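PDB 7L5I: trimethylamine-N-oxide reductase from Haemophilus influenzae, which probably catalyses the reduction of trimethylamine N-oxide and related oxides at a molybdenum centre bound with two molybdopterin guanine dinucleotide cofactors. Local coordinates for residues Asn490-Ala495 with Gly747-Pro752; Cys763-Ala768 with Pro801-Phe806; Pro481-Val486 with Met497-Leu502; Val73-Tyr78 with His685-Gln690. All blocks are in the same frame, centred on the assembly; numbering follows the deposited sequence.

Contact 1 of 4, residues Asn490-Ala495 with Gly747-Pro752; sequences NWTPTA and GAWYDP
Thr492 and Pro493, in the cofactor-lining loop after strand 483-488, pack on Trp749 of the loop that follows strand 741-744. Thr492 CA makes a CH-pi contact over the six-membered ring of Trp749, 4.3 Å from its centroid and 18° off the ring normal. Pro493 CD stands above the same side of the indole, also toward the rim, 3.9 Å from Trp749 CG, and the two side chains cross at about a right angle. Trp749 CG is anti to its carbonyl carbon (chi1 -68°), and the far end of the indole is met obliquely: Trp491 O lies 3.4 Å from Trp749 CZ3, and Asn490 CB touches Trp749 CH2. Its NE1 turns elsewhere, to a hydrogen bond with Ser681 O. An ST motif gives the Thr492 loop its shape, OG1 accepting an almost perfectly straight bond of 3.1 Å from Ala495 N, while the Thr492 side chain also borders a bound guanine dinucleotide cofactor. Further along, Pro493 leans against the backbone of the opposing loop, with CG 3.4 Å from Tyr750 O. Pro493 CB lies 3.9 Å from Tyr750 CB and approaches the phenol ring at its edge. That ring has Pro752 CD over the centre of one face, and the Tyr750 side chain packs on Thr471, Asn472 and Val475 of helix 471-477.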
loop_
_atom_site.group_PDB
_atom_site.type_symbol
_atom_site.label_atom_id
_atom_site.label_comp_id
_atom_site.label_asym_id
_atom_site.label_seq_id
_atom_site.Cartn_x
_atom_site.Cartn_y
_atom_site.Cartn_z
ATOM N N ASN A 490 -16.743 -10.248 -0.296
ATOM C CA ASN A 490 -17.778 -9.327 -0.738
ATOM C C ASN A 490 -17.803 -9.225 -2.256
ATOM O O ASN A 490 -16.846 -9.575 -2.950
ATOM C CB ASN A 490 -17.557 -7.916 -0.169
ATOM C CG ASN A 490 -17.581 -7.887 1.353
ATOM O OD1 ASN A 490 -18.506 -8.374 1.973
ATOM N ND2 ASN A 490 -16.564 -7.292 1.937
ATOM N N TRP A 491 -18.922 -8.701 -2.763
ATOM C CA TRP A 491 -19.112 -8.499 -4.201
ATOM C C TRP A 491 -18.396 -7.218 -4.637
ATOM O O TRP A 491 -18.997 -6.204 -4.980
ATOM C CB TRP A 491 -20.602 -8.459 -4.538
ATOM C CG TRP A 491 -21.165 -9.826 -4.746
ATOM C CD1 TRP A 491 -21.972 -10.543 -3.888
ATOM C CD2 TRP A 491 -20.923 -10.665 -5.868
ATOM N NE1 TRP A 491 -22.252 -11.774 -4.434
ATOM C CE2 TRP A 491 -21.626 -11.868 -5.653
ATOM C CE3 TRP A 491 -20.201 -10.501 -7.055
ATOM C CZ2 TRP A 491 -21.609 -12.914 -6.583
ATOM C CZ3 TRP A 491 -20.198 -11.523 -7.979
ATOM C CH2 TRP A 491 -20.901 -12.726 -7.731
ATOM N N THR A 492 -17.069 -7.303 -4.648
ATOM C CA THR A 492 -16.221 -6.217 -5.070
ATOM C C THR A 492 -16.265 -6.061 -6.586
ATOM O O THR A 492 -16.713 -6.957 -7.309
ATOM C CB THR A 492 -14.764 -6.496 -4.674
ATOM O OG1 THR A 492 -14.301 -7.614 -5.459
ATOM C CG2 THR A 492 -14.631 -6.758 -3.195
ATOM N N PRO A 493 -15.769 -4.939 -7.110
ATOM C CA PRO A 493 -15.644 -4.802 -8.565
ATOM C C PRO A 493 -14.841 -5.919 -9.234
ATOM O O PRO A 493 -15.108 -6.254 -10.398
ATOM C CB PRO A 493 -14.956 -3.428 -8.716
ATOM C CG PRO A 493 -15.442 -2.669 -7.528
ATOM C CD PRO A 493 -15.456 -3.681 -6.400
ATOM N N THR A 494 -13.862 -6.493 -8.540
ATOM C CA THR A 494 -13.098 -7.606 -9.099
ATOM C C THR A 494 -13.944 -8.867 -9.172
ATOM O O THR A 494 -13.975 -9.530 -10.211
ATOM C CB THR A 494 -11.839 -7.859 -8.274
ATOM O OG1 THR A 494 -11.008 -6.683 -8.282
ATOM C CG2 THR A 494 -11.052 -9.016 -8.828
ATOM N N ALA A 495 -14.650 -9.204 -8.086
ATOM C CA ALA A 495 -15.577 -10.326 -8.112
ATOM C C ALA A 495 -16.557 -10.182 -9.265
ATOM O O ALA A 495 -16.866 -11.161 -9.963
ATOM C CB ALA A 495 -16.340 -10.426 -6.785
ATOM N N GLY A 747 -9.446 3.835 -3.497
ATOM C CA GLY A 747 -10.158 2.764 -2.825
ATOM C C GLY A 747 -11.673 2.700 -3.012
ATOM O O GLY A 747 -12.281 1.704 -2.601
ATOM N N ALA A 748 -12.304 3.733 -3.569
ATOM C CA ALA A 748 -13.750 3.648 -3.769
ATOM C C ALA A 748 -14.047 2.550 -4.776
ATOM O O ALA A 748 -13.322 2.394 -5.764
ATOM C CB ALA A 748 -14.306 4.984 -4.272
ATOM N N TRP A 749 -15.143 1.816 -4.556
ATOM C CA TRP A 749 -15.481 0.694 -5.438
ATOM C C TRP A 749 -15.971 1.195 -6.801
ATOM O O TRP A 749 -16.971 1.905 -6.892
ATOM C CB TRP A 749 -16.551 -0.192 -4.829
ATOM C CG TRP A 749 -16.128 -0.965 -3.631
ATOM C CD1 TRP A 749 -15.027 -0.747 -2.843
ATOM C CD2 TRP A 749 -16.821 -2.075 -3.065
ATOM N NE1 TRP A 749 -15.005 -1.662 -1.807
ATOM C CE2 TRP A 749 -16.089 -2.498 -1.934
ATOM C CE3 TRP A 749 -17.992 -2.756 -3.403
ATOM C CZ2 TRP A 749 -16.506 -3.557 -1.134
ATOM C CZ3 TRP A 749 -18.392 -3.819 -2.618
ATOM C CH2 TRP A 749 -17.647 -4.209 -1.499
ATOM N N TYR A 750 -15.263 0.798 -7.843
ATOM C CA TYR A 750 -15.636 1.027 -9.230
ATOM C C TYR A 750 -17.058 0.575 -9.524
ATOM O O TYR A 750 -17.429 -0.580 -9.270
ATOM C CB TYR A 750 -14.626 0.251 -10.089
ATOM C CG TYR A 750 -14.796 0.269 -11.581
ATOM C CD1 TYR A 750 -14.834 1.460 -12.291
ATOM C CD2 TYR A 750 -14.885 -0.929 -12.292
ATOM C CE1 TYR A 750 -14.963 1.471 -13.657
ATOM C CE2 TYR A 750 -15.023 -0.926 -13.670
ATOM C CZ TYR A 750 -15.059 0.276 -14.342
ATOM O OH TYR A 750 -15.169 0.291 -15.703
ATOM N N ASP A 751 -17.851 1.476 -10.106
ATOM C CA ASP A 751 -19.278 1.219 -10.337
ATOM C C ASP A 751 -19.640 1.759 -11.705
ATOM O O ASP A 751 -20.253 2.827 -11.824
ATOM C CB ASP A 751 -20.127 1.860 -9.240
ATOM C CG ASP A 751 -21.554 1.319 -9.197
ATOM O OD1 ASP A 751 -21.881 0.366 -9.936
ATOM O OD2 ASP A 751 -22.340 1.861 -8.414
ATOM N N PRO A 752 -19.269 1.041 -12.772
ATOM C CA PRO A 752 -19.331 1.613 -14.120
ATOM C C PRO A 752 -20.733 1.680 -14.679
ATOM O O PRO A 752 -21.583 0.832 -14.392
ATOM C CB PRO A 752 -18.479 0.646 -14.954
ATOM C CG PRO A 752 -18.611 -0.669 -14.223
ATOM C CD PRO A 752 -18.612 -0.282 -12.767
#

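Contact 2 of 4, residues Cys763-Ala768 with Pro801-Phe806; sequences CKNGCA and PEVTVF
Lys764 and Val803 mark the nearest approach of two irregular segments, their CA atoms 6.0 Å apart, and no hydrogen bond passes directly between the backbones. Arg697 spans the gap instead, its NH1 donating to both Lys764 O and Pro801 O. The aliphatic chain of Lys764 lies obliquely across the proline: CD packs 3.6 Å from Pro801 CB, and CE comes within 3.2 Å of Glu802 O. Bends at chi3 (-75°) and chi4 (-57°) then turn the amine back past Thr804 OG1 to a salt bridge with Asp751 OD1. Next to it, Val803 sets its two methyls against Asn765 at about a right angle, CG2 sitting 3.9 Å from Asn765 OD1 and also touching Lys764 O. The Asn765 amide is held at both ends, OD1 accepting from Arg689 NH2 and ND2 donating to Trp749 O, which fixes its rotation. ND2 also comes within 4.2 Å of Phe806 CZ, with amide and ring planes perpendicular. Behind these side chains Cys763 SG accepts from three successive backbone amides, the straightest from Cys767 N at 3.4 Å, so that residues 765-767 wrap around the sulfur. The arrangement is that of a C-terminal tail which, after strand 790-795, folds back over a loop of the dinucleotide-binding domain.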
loop_
_atom_site.group_PDB
_atom_site.type_symbol
_atom_site.label_atom_id
_atom_site.label_comp_id
_atom_site.label_asym_id
_atom_site.label_seq_id
_atom_site.Cartn_x
_atom_site.Cartn_y
_atom_site.Cartn_z
ATOM N N CYS A 763 -17.654 5.904 -13.848
ATOM C CA CYS A 763 -17.850 5.346 -12.508
ATOM C C CYS A 763 -18.765 6.258 -11.693
ATOM O O CYS A 763 -18.466 7.435 -11.472
ATOM C CB CYS A 763 -16.507 5.166 -11.792
ATOM S SG CYS A 763 -16.688 4.602 -10.093
ATOM N N LYS A 764 -19.887 5.711 -11.237
ATOM C CA LYS A 764 -20.844 6.464 -10.439
ATOM C C LYS A 764 -20.368 6.759 -9.023
ATOM O O LYS A 764 -20.999 7.559 -8.321
ATOM C CB LYS A 764 -22.146 5.663 -10.349
ATOM C CG LYS A 764 -22.738 5.292 -11.682
ATOM C CD LYS A 764 -24.123 4.624 -11.482
ATOM C CE LYS A 764 -24.045 3.205 -10.989
ATOM N NZ LYS A 764 -23.244 2.392 -11.913
ATOM N N ASN A 765 -19.313 6.096 -8.560
ATOM C CA ASN A 765 -18.975 6.110 -7.143
ATOM C C ASN A 765 -17.682 6.855 -6.845
ATOM O O ASN A 765 -17.518 7.327 -5.726
ATOM C CB ASN A 765 -18.895 4.660 -6.636
ATOM C CG ASN A 765 -18.779 4.555 -5.132
ATOM O OD1 ASN A 765 -19.342 5.346 -4.377
ATOM N ND2 ASN A 765 -18.043 3.546 -4.678
ATOM N N GLY A 766 -16.787 6.998 -7.807
ATOM C CA GLY A 766 -15.611 7.825 -7.597
ATOM C C GLY A 766 -14.313 7.053 -7.449
ATOM O O GLY A 766 -13.444 7.447 -6.676
ATOM N N CYS A 767 -14.168 5.950 -8.191
ATOM C CA CYS A 767 -12.941 5.151 -8.152
ATOM C C CYS A 767 -11.809 5.884 -8.864
ATOM O O CYS A 767 -11.824 6.028 -10.089
ATOM C CB CYS A 767 -13.173 3.793 -8.807
ATOM S SG CYS A 767 -11.677 2.727 -8.768
ATOM N N ALA A 768 -10.791 6.300 -8.111
ATOM C CA ALA A 768 -9.760 7.164 -8.676
ATOM C C ALA A 768 -9.007 6.524 -9.828
ATOM O O ALA A 768 -8.534 7.229 -10.725
ATOM C CB ALA A 768 -8.762 7.573 -7.586
ATOM N N PRO A 801 -27.042 9.344 -10.711
ATOM C CA PRO A 801 -27.372 7.922 -10.643
ATOM C C PRO A 801 -27.059 7.300 -9.290
ATOM O O PRO A 801 -26.087 7.646 -8.624
ATOM C CB PRO A 801 -26.493 7.302 -11.741
ATOM C CG PRO A 801 -25.368 8.222 -11.867
ATOM C CD PRO A 801 -25.909 9.602 -11.613
ATOM N N GLU A 802 -27.910 6.348 -8.899
ATOM C CA GLU A 802 -27.690 5.597 -7.668
ATOM C C GLU A 802 -26.479 4.673 -7.774
ATOM O O GLU A 802 -26.267 4.007 -8.789
ATOM C CB GLU A 802 -28.937 4.766 -7.343
ATOM C CG GLU A 802 -30.164 5.605 -7.001
ATOM C CD GLU A 802 -31.426 4.771 -6.826
ATOM O OE1 GLU A 802 -31.392 3.550 -7.113
ATOM O OE2 GLU A 802 -32.451 5.349 -6.402
ATOM N N VAL A 803 -25.674 4.643 -6.710
ATOM C CA VAL A 803 -24.588 3.668 -6.602
ATOM C C VAL A 803 -25.174 2.298 -6.288
ATOM O O VAL A 803 -25.910 2.123 -5.311
ATOM C CB VAL A 803 -23.589 4.131 -5.532
ATOM C CG1 VAL A 803 -22.533 3.068 -5.233
ATOM C CG2 VAL A 803 -22.925 5.445 -5.979
ATOM N N THR A 804 -24.826 1.301 -7.113
ATOM C CA THR A 804 -25.386 -0.043 -7.034
ATOM C C THR A 804 -24.367 -1.110 -6.650
ATOM O O THR A 804 -24.729 -2.293 -6.518
ATOM C CB THR A 804 -26.007 -0.401 -8.395
ATOM O OG1 THR A 804 -25.039 -0.175 -9.438
ATOM C CG2 THR A 804 -27.227 0.471 -8.664
ATOM N N VAL A 805 -23.107 -0.727 -6.424
ATOM C CA VAL A 805 -22.047 -1.715 -6.263
ATOM C C VAL A 805 -22.012 -2.355 -4.889
ATOM O O VAL A 805 -21.217 -3.278 -4.664
ATOM C CB VAL A 805 -20.697 -1.046 -6.626
ATOM C CG1 VAL A 805 -20.269 -0.041 -5.563
ATOM C CG2 VAL A 805 -19.648 -2.124 -6.870
ATOM N N PHE A 806 -22.880 -1.948 -3.973
ATOM C CA PHE A 806 -22.953 -2.618 -2.681
ATOM C C PHE A 806 -24.154 -3.557 -2.580
ATOM O O PHE A 806 -24.374 -4.138 -1.521
ATOM C CB PHE A 806 -22.985 -1.588 -1.543
ATOM C CG PHE A 806 -21.833 -0.599 -1.575
ATOM C CD1 PHE A 806 -20.521 -1.036 -1.503
ATOM C CD2 PHE A 806 -22.077 0.753 -1.697
ATOM C CE1 PHE A 806 -19.469 -0.143 -1.545
ATOM C CE2 PHE A 806 -21.035 1.665 -1.740
ATOM C CZ PHE A 806 -19.732 1.227 -1.664
#

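Contact 3 of 4, residues Pro481-Val486 with Met497-Leu502; sequences PDVVIV and MADIVL
The carboxylate of Asp499 faces Val484, whose backbone N reaches OD2 at 2.9 Å from above the carboxylate plane, 38° out of it. Arg104 forms a salt bridge with the same oxygen, and Arg89 pairs through NE with OD1. With CG anti to its own carbonyl carbon (chi1 -62°), the Asp499 side chain swings back beside the neighbouring strand and takes the place of a backbone acceptor just ahead of the regular pairing. Val484 O is gripped twice, by Asp499 N at 2.9 Å, tilted from the carbonyl plane, and by Ile500 N at 3.3 Å. From there the segments 483-486 and 500-502 run parallel, their axes 15° apart, with Val486 N bonded to Ile500 O at 3.0 Å and Leu502 N to Val486 O at 2.9 Å. Ile485 and Ile500 lie side by side on one face, CG1 of the first 4.2 Å from CD1 of the second, and helix 114-131 packs over them. Val486 and Val501 occupy the other face, where Val486 CG2 meets Ala498 CB at 3.7 Å. In the six-stranded mixed sheet, strands 456-460 and 87-89 flank the pair. Since Asp499 is buried yet faces two arginines and a backbone N-H, its carboxylate is probably ionised, and the two guanidinium groups would offset the cost of burying that charge.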
loop_
_atom_site.group_PDB
_atom_site.type_symbol
_atom_site.label_atom_id
_atom_site.label_comp_id
_atom_site.label_asym_id
_atom_site.label_seq_id
_atom_site.Cartn_x
_atom_site.Cartn_y
_atom_site.Cartn_z
ATOM N N PRO A 481 -8.189 -13.802 -20.567
ATOM C CA PRO A 481 -8.060 -15.168 -20.050
ATOM C C PRO A 481 -9.248 -16.045 -20.407
ATOM O O PRO A 481 -10.370 -15.571 -20.585
ATOM C CB PRO A 481 -7.965 -14.973 -18.531
ATOM C CG PRO A 481 -7.448 -13.552 -18.344
ATOM C CD PRO A 481 -8.095 -12.797 -19.484
ATOM N N ASP A 482 -8.972 -17.359 -20.481
ATOM C CA ASP A 482 -10.033 -18.347 -20.636
ATOM C C ASP A 482 -10.898 -18.454 -19.385
ATOM O O ASP A 482 -12.103 -18.682 -19.483
ATOM C CB ASP A 482 -9.444 -19.719 -20.948
ATOM C CG ASP A 482 -8.748 -19.786 -22.292
ATOM O OD1 ASP A 482 -8.958 -18.888 -23.122
ATOM O OD2 ASP A 482 -8.006 -20.772 -22.523
ATOM N N VAL A 483 -10.292 -18.357 -18.197
ATOM C CA VAL A 483 -11.027 -18.498 -16.943
ATOM C C VAL A 483 -10.467 -17.507 -15.922
ATOM O O VAL A 483 -9.252 -17.301 -15.836
ATOM C CB VAL A 483 -10.988 -19.953 -16.431
ATOM C CG1 VAL A 483 -9.563 -20.414 -16.167
ATOM C CG2 VAL A 483 -11.825 -20.094 -15.206
ATOM N N VAL A 484 -11.374 -16.869 -15.173
ATOM C CA VAL A 484 -11.042 -15.920 -14.114
ATOM C C VAL A 484 -11.794 -16.365 -12.869
ATOM O O VAL A 484 -13.024 -16.434 -12.882
ATOM C CB VAL A 484 -11.420 -14.469 -14.480
ATOM C CG1 VAL A 484 -11.156 -13.528 -13.295
ATOM C CG2 VAL A 484 -10.637 -14.008 -15.704
ATOM N N ILE A 485 -11.054 -16.686 -11.807
ATOM C CA ILE A 485 -11.627 -17.172 -10.557
ATOM C C ILE A 485 -11.265 -16.196 -9.440
ATOM O O ILE A 485 -10.117 -15.735 -9.363
ATOM C CB ILE A 485 -11.089 -18.581 -10.209
ATOM C CG1 ILE A 485 -11.320 -19.521 -11.380
ATOM C CG2 ILE A 485 -11.762 -19.096 -8.954
ATOM C CD1 ILE A 485 -10.158 -20.452 -11.607
ATOM N N VAL A 486 -12.237 -15.906 -8.561
ATOM C CA VAL A 486 -12.030 -15.016 -7.421
ATOM C C VAL A 486 -12.624 -15.655 -6.166
ATOM O O VAL A 486 -13.784 -16.080 -6.175
ATOM C CB VAL A 486 -12.669 -13.624 -7.657
ATOM C CG1 VAL A 486 -12.603 -12.775 -6.388
ATOM C CG2 VAL A 486 -12.007 -12.928 -8.807
ATOM N N MET A 497 -16.182 -8.989 -12.079
ATOM C CA MET A 497 -15.557 -9.214 -13.374
ATOM C C MET A 497 -15.123 -10.655 -13.607
ATOM O O MET A 497 -14.499 -10.934 -14.642
ATOM C CB MET A 497 -14.337 -8.302 -13.523
ATOM C CG MET A 497 -14.671 -6.891 -13.881
ATOM S SD MET A 497 -15.245 -6.742 -15.583
ATOM C CE MET A 497 -13.944 -7.481 -16.554
ATOM N N ALA A 498 -15.411 -11.562 -12.686
ATOM C CA ALA A 498 -14.903 -12.927 -12.744
ATOM C C ALA A 498 -15.862 -13.851 -13.500
ATOM O O ALA A 498 -16.957 -13.473 -13.900
ATOM C CB ALA A 498 -14.664 -13.454 -11.332
ATOM N N ASP A 499 -15.414 -15.090 -13.709
ATOM C CA ASP A 499 -16.286 -16.156 -14.190
ATOM C C ASP A 499 -16.892 -16.955 -13.046
ATOM O O ASP A 499 -18.050 -17.384 -13.121
ATOM C CB ASP A 499 -15.503 -17.116 -15.085
ATOM C CG ASP A 499 -14.960 -16.458 -16.303
ATOM O OD1 ASP A 499 -15.682 -15.623 -16.896
ATOM O OD2 ASP A 499 -13.836 -16.802 -16.701
ATOM N N ILE A 500 -16.089 -17.192 -12.018
ATOM C CA ILE A 500 -16.437 -18.017 -10.873
ATOM C C ILE A 500 -16.058 -17.235 -9.621
ATOM O O ILE A 500 -14.911 -16.777 -9.499
ATOM C CB ILE A 500 -15.691 -19.359 -10.894
ATOM C CG1 ILE A 500 -16.008 -20.143 -12.168
ATOM C CG2 ILE A 500 -16.022 -20.152 -9.636
ATOM C CD1 ILE A 500 -14.991 -21.215 -12.455
ATOM N N VAL A 501 -17.014 -17.075 -8.707
ATOM C CA VAL A 501 -16.804 -16.358 -7.451
ATOM C C VAL A 501 -17.126 -17.299 -6.304
ATOM O O VAL A 501 -18.245 -17.828 -6.222
ATOM C CB VAL A 501 -17.649 -15.081 -7.354
ATOM C CG1 VAL A 501 -17.469 -14.396 -5.979
ATOM C CG2 VAL A 501 -17.263 -14.136 -8.451
ATOM N N LEU A 502 -16.156 -17.515 -5.441
ATOM C CA LEU A 502 -16.301 -18.412 -4.301
ATOM C C LEU A 502 -16.339 -17.600 -3.013
ATOM O O LEU A 502 -15.444 -16.780 -2.765
ATOM C CB LEU A 502 -15.141 -19.410 -4.259
ATOM C CG LEU A 502 -14.938 -20.258 -5.515
ATOM C CD1 LEU A 502 -13.788 -21.202 -5.366
ATOM C CD2 LEU A 502 -16.192 -21.031 -5.887
#

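Contact 4 of 4, residues Val73-Tyr78 with His685-Gln690; sequences VADQLY and HTSLRQ
Asp75 grips the backbone at Ser687, and this is the tight half of the contact. Its OD2 accepts from Ser687 N at 2.9 Å, the donor arriving nearly along the C-O axis with an N-H...O angle of 162°. Ser687 OG lies 3.0 Å from the same Asp75 OD2, its chi1 of 62° folding the hydroxyl between backbone N and carbonyl carbon toward the carboxylate. Nearer the Asp75 backbone the packing is apolar, Asp75 CB resting 3.7 Å from Thr686 CG2. That methyl also lies over one face of the His685 ring, toward its rim. Thr686 OG1 faces its own loop, accepting from Leu688 N at 3.3 Å in an ST turn and bonding to Leu683 O, so the backbone that presents Ser687 N is held from within. The remainder is looser and mediated by water. On the exposed Ser687 side a water donates to Ser687 OG at 2.8 Å and, weakly, to Asp75 OD1, bridging the second carboxylate oxygen. At the other end His685 NE2 stays 4.3 Å from Gln76 CA, and a second water joins them, donating to Gln76 O at 2.6 Å and bonded to His685 NE2. The Gln76 amide turns away to Tyr508 OH. Here the short helix 73-78 of the N-terminal family region docks on a loop of the dinucleotide-binding domain, more than 600 residues later in the chain, through an acidic side chain that accepts from a loop amide next to the ST turn of Thr686.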
loop_
_atom_site.group_PDB
_atom_site.type_symbol
_atom_site.label_atom_id
_atom_site.label_comp_id
_atom_site.label_asym_id
_atom_site.label_seq_id
_atom_site.Cartn_x
_atom_site.Cartn_y
_atom_site.Cartn_z
ATOM N N VAL A 73 -17.309 -4.558 12.885
ATOM C CA VAL A 73 -17.263 -6.008 12.717
ATOM C C VAL A 73 -18.644 -6.542 12.319
ATOM O O VAL A 73 -18.773 -7.378 11.419
ATOM C CB VAL A 73 -16.736 -6.691 13.989
ATOM C CG1 VAL A 73 -16.913 -8.221 13.909
ATOM C CG2 VAL A 73 -15.269 -6.394 14.189
ATOM N N ALA A 74 -19.698 -6.078 13.004
ATOM C CA ALA A 74 -21.051 -6.514 12.653
ATOM C C ALA A 74 -21.374 -6.215 11.190
ATOM O O ALA A 74 -21.906 -7.072 10.484
ATOM C CB ALA A 74 -22.083 -5.854 13.571
ATOM N N ASP A 75 -21.055 -4.997 10.714
ATOM C CA ASP A 75 -21.298 -4.667 9.310
ATOM C C ASP A 75 -20.536 -5.602 8.384
ATOM O O ASP A 75 -21.032 -5.973 7.324
ATOM C CB ASP A 75 -20.887 -3.238 8.977
ATOM C CG ASP A 75 -21.808 -2.182 9.567
ATOM O OD1 ASP A 75 -22.783 -2.511 10.267
ATOM O OD2 ASP A 75 -21.516 -0.994 9.309
ATOM N N GLN A 76 -19.308 -5.969 8.760
ATOM C CA GLN A 76 -18.539 -6.873 7.913
ATOM C C GLN A 76 -19.187 -8.250 7.856
ATOM O O GLN A 76 -19.135 -8.925 6.828
ATOM C CB GLN A 76 -17.115 -7.015 8.433
ATOM C CG GLN A 76 -16.254 -5.760 8.253
ATOM C CD GLN A 76 -14.860 -5.970 8.816
ATOM O OE1 GLN A 76 -14.561 -5.633 9.955
ATOM N NE2 GLN A 76 -14.003 -6.577 8.008
ATOM N N LEU A 77 -19.717 -8.711 8.996
ATOM C CA LEU A 77 -20.287 -10.044 9.082
ATOM C C LEU A 77 -21.620 -10.156 8.357
ATOM O O LEU A 77 -21.916 -11.195 7.743
ATOM C CB LEU A 77 -20.480 -10.420 10.548
ATOM C CG LEU A 77 -19.249 -10.898 11.294
ATOM C CD1 LEU A 77 -19.542 -11.030 12.758
ATOM C CD2 LEU A 77 -18.801 -12.213 10.698
ATOM N N TYR A 78 -22.457 -9.129 8.446
ATOM C CA TYR A 78 -23.862 -9.256 8.082
ATOM C C TYR A 78 -24.238 -8.437 6.860
ATOM O O TYR A 78 -25.417 -8.371 6.505
ATOM C CB TYR A 78 -24.733 -8.850 9.271
ATOM C CG TYR A 78 -24.392 -9.571 10.546
ATOM C CD1 TYR A 78 -24.261 -10.952 10.570
ATOM C CD2 TYR A 78 -24.168 -8.868 11.726
ATOM C CE1 TYR A 78 -23.923 -11.626 11.746
ATOM C CE2 TYR A 78 -23.846 -9.525 12.903
ATOM C CZ TYR A 78 -23.728 -10.901 12.911
ATOM O OH TYR A 78 -23.410 -11.543 14.089
ATOM N N HIS A 685 -18.196 -0.735 2.180
ATOM C CA HIS A 685 -19.599 -1.119 2.174
ATOM C C HIS A 685 -20.274 -0.983 3.538
ATOM O O HIS A 685 -21.454 -1.347 3.668
ATOM C CB HIS A 685 -19.708 -2.566 1.716
ATOM C CG HIS A 685 -18.983 -3.526 2.606
ATOM N ND1 HIS A 685 -17.644 -3.386 2.921
ATOM C CD2 HIS A 685 -19.410 -4.634 3.255
ATOM C CE1 HIS A 685 -17.285 -4.358 3.734
ATOM N NE2 HIS A 685 -18.335 -5.134 3.944
ATOM N N THR A 686 -19.560 -0.511 4.538
ATOM C CA THR A 686 -20.022 -0.448 5.909
ATOM C C THR A 686 -20.565 0.952 6.204
ATOM O O THR A 686 -20.544 1.858 5.355
ATOM C CB THR A 686 -18.920 -0.781 6.907
ATOM O OG1 THR A 686 -17.953 0.284 6.928
ATOM C CG2 THR A 686 -18.257 -2.120 6.602
ATOM N N SER A 687 -21.011 1.140 7.443
ATOM C CA SER A 687 -21.543 2.428 7.861
ATOM C C SER A 687 -20.481 3.516 7.952
ATOM O O SER A 687 -20.837 4.695 8.077
ATOM C CB SER A 687 -22.246 2.256 9.213
ATOM O OG SER A 687 -21.322 1.841 10.189
ATOM N N LEU A 688 -19.188 3.178 7.860
ATOM C CA LEU A 688 -18.173 4.215 7.819
ATOM C C LEU A 688 -18.347 5.130 6.609
ATOM O O LEU A 688 -17.853 6.256 6.634
ATOM C CB LEU A 688 -16.773 3.595 7.783
ATOM C CG LEU A 688 -16.396 2.804 9.051
ATOM C CD1 LEU A 688 -14.998 2.217 8.907
ATOM C CD2 LEU A 688 -16.497 3.683 10.252
ATOM N N ARG A 689 -18.989 4.652 5.551
ATOM C CA ARG A 689 -19.201 5.480 4.367
ATOM C C ARG A 689 -19.823 6.817 4.730
ATOM O O ARG A 689 -19.512 7.838 4.110
ATOM C CB ARG A 689 -20.086 4.744 3.364
ATOM C CG ARG A 689 -20.353 5.505 2.075
ATOM C CD ARG A 689 -21.066 4.610 1.086
ATOM N NE ARG A 689 -21.553 5.323 -0.096
ATOM C CZ ARG A 689 -20.832 5.534 -1.188
ATOM N NH1 ARG A 689 -19.575 5.113 -1.246
ATOM N NH2 ARG A 689 -21.360 6.177 -2.232
ATOM N N GLN A 690 -20.688 6.837 5.737
ATOM C CA GLN A 690 -21.394 8.062 6.074
ATOM C C GLN A 690 -20.467 9.118 6.664
ATOM O O GLN A 690 -20.818 10.306 6.672
ATOM C CB GLN A 690 -22.556 7.740 7.000
ATOM C CG GLN A 690 -23.470 6.615 6.454
ATOM C CD GLN A 690 -23.777 6.735 4.949
ATOM O OE1 GLN A 690 -24.063 7.819 4.439
ATOM N NE2 GLN A 690 -23.723 5.608 4.243
HETATM O O HOH W 1 -22.594 0.089 11.942
HETATM O O HOH W 2 -17.977 -7.947 4.696
#

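Contact 1 touches each of the other three. Asp751 joins it to contact 2, OD2 lying 2.9 Å from Thr804 N, and the centres of these two contacts are about 9 Å apart. Contact 3 pairs the strands on either side of the 490-495 loop, and Val501 CG2 packs 3.4 Å from Ala495 O. On the side of contact 4, His685 packs against Asn490 and Trp749, and its CB lies 3.7 Å from Phe806 CD1 of contact 2. The Asn765 amide ties contact 2 to contacts 1 and 4. Contacts 3 and 4 do not touch, their nearest atoms being about 13 Å apart. Of the four contacts, contact 1 comes nearest a bound guanine dinucleotide, with the side chain of Thr492 about 4 Å away.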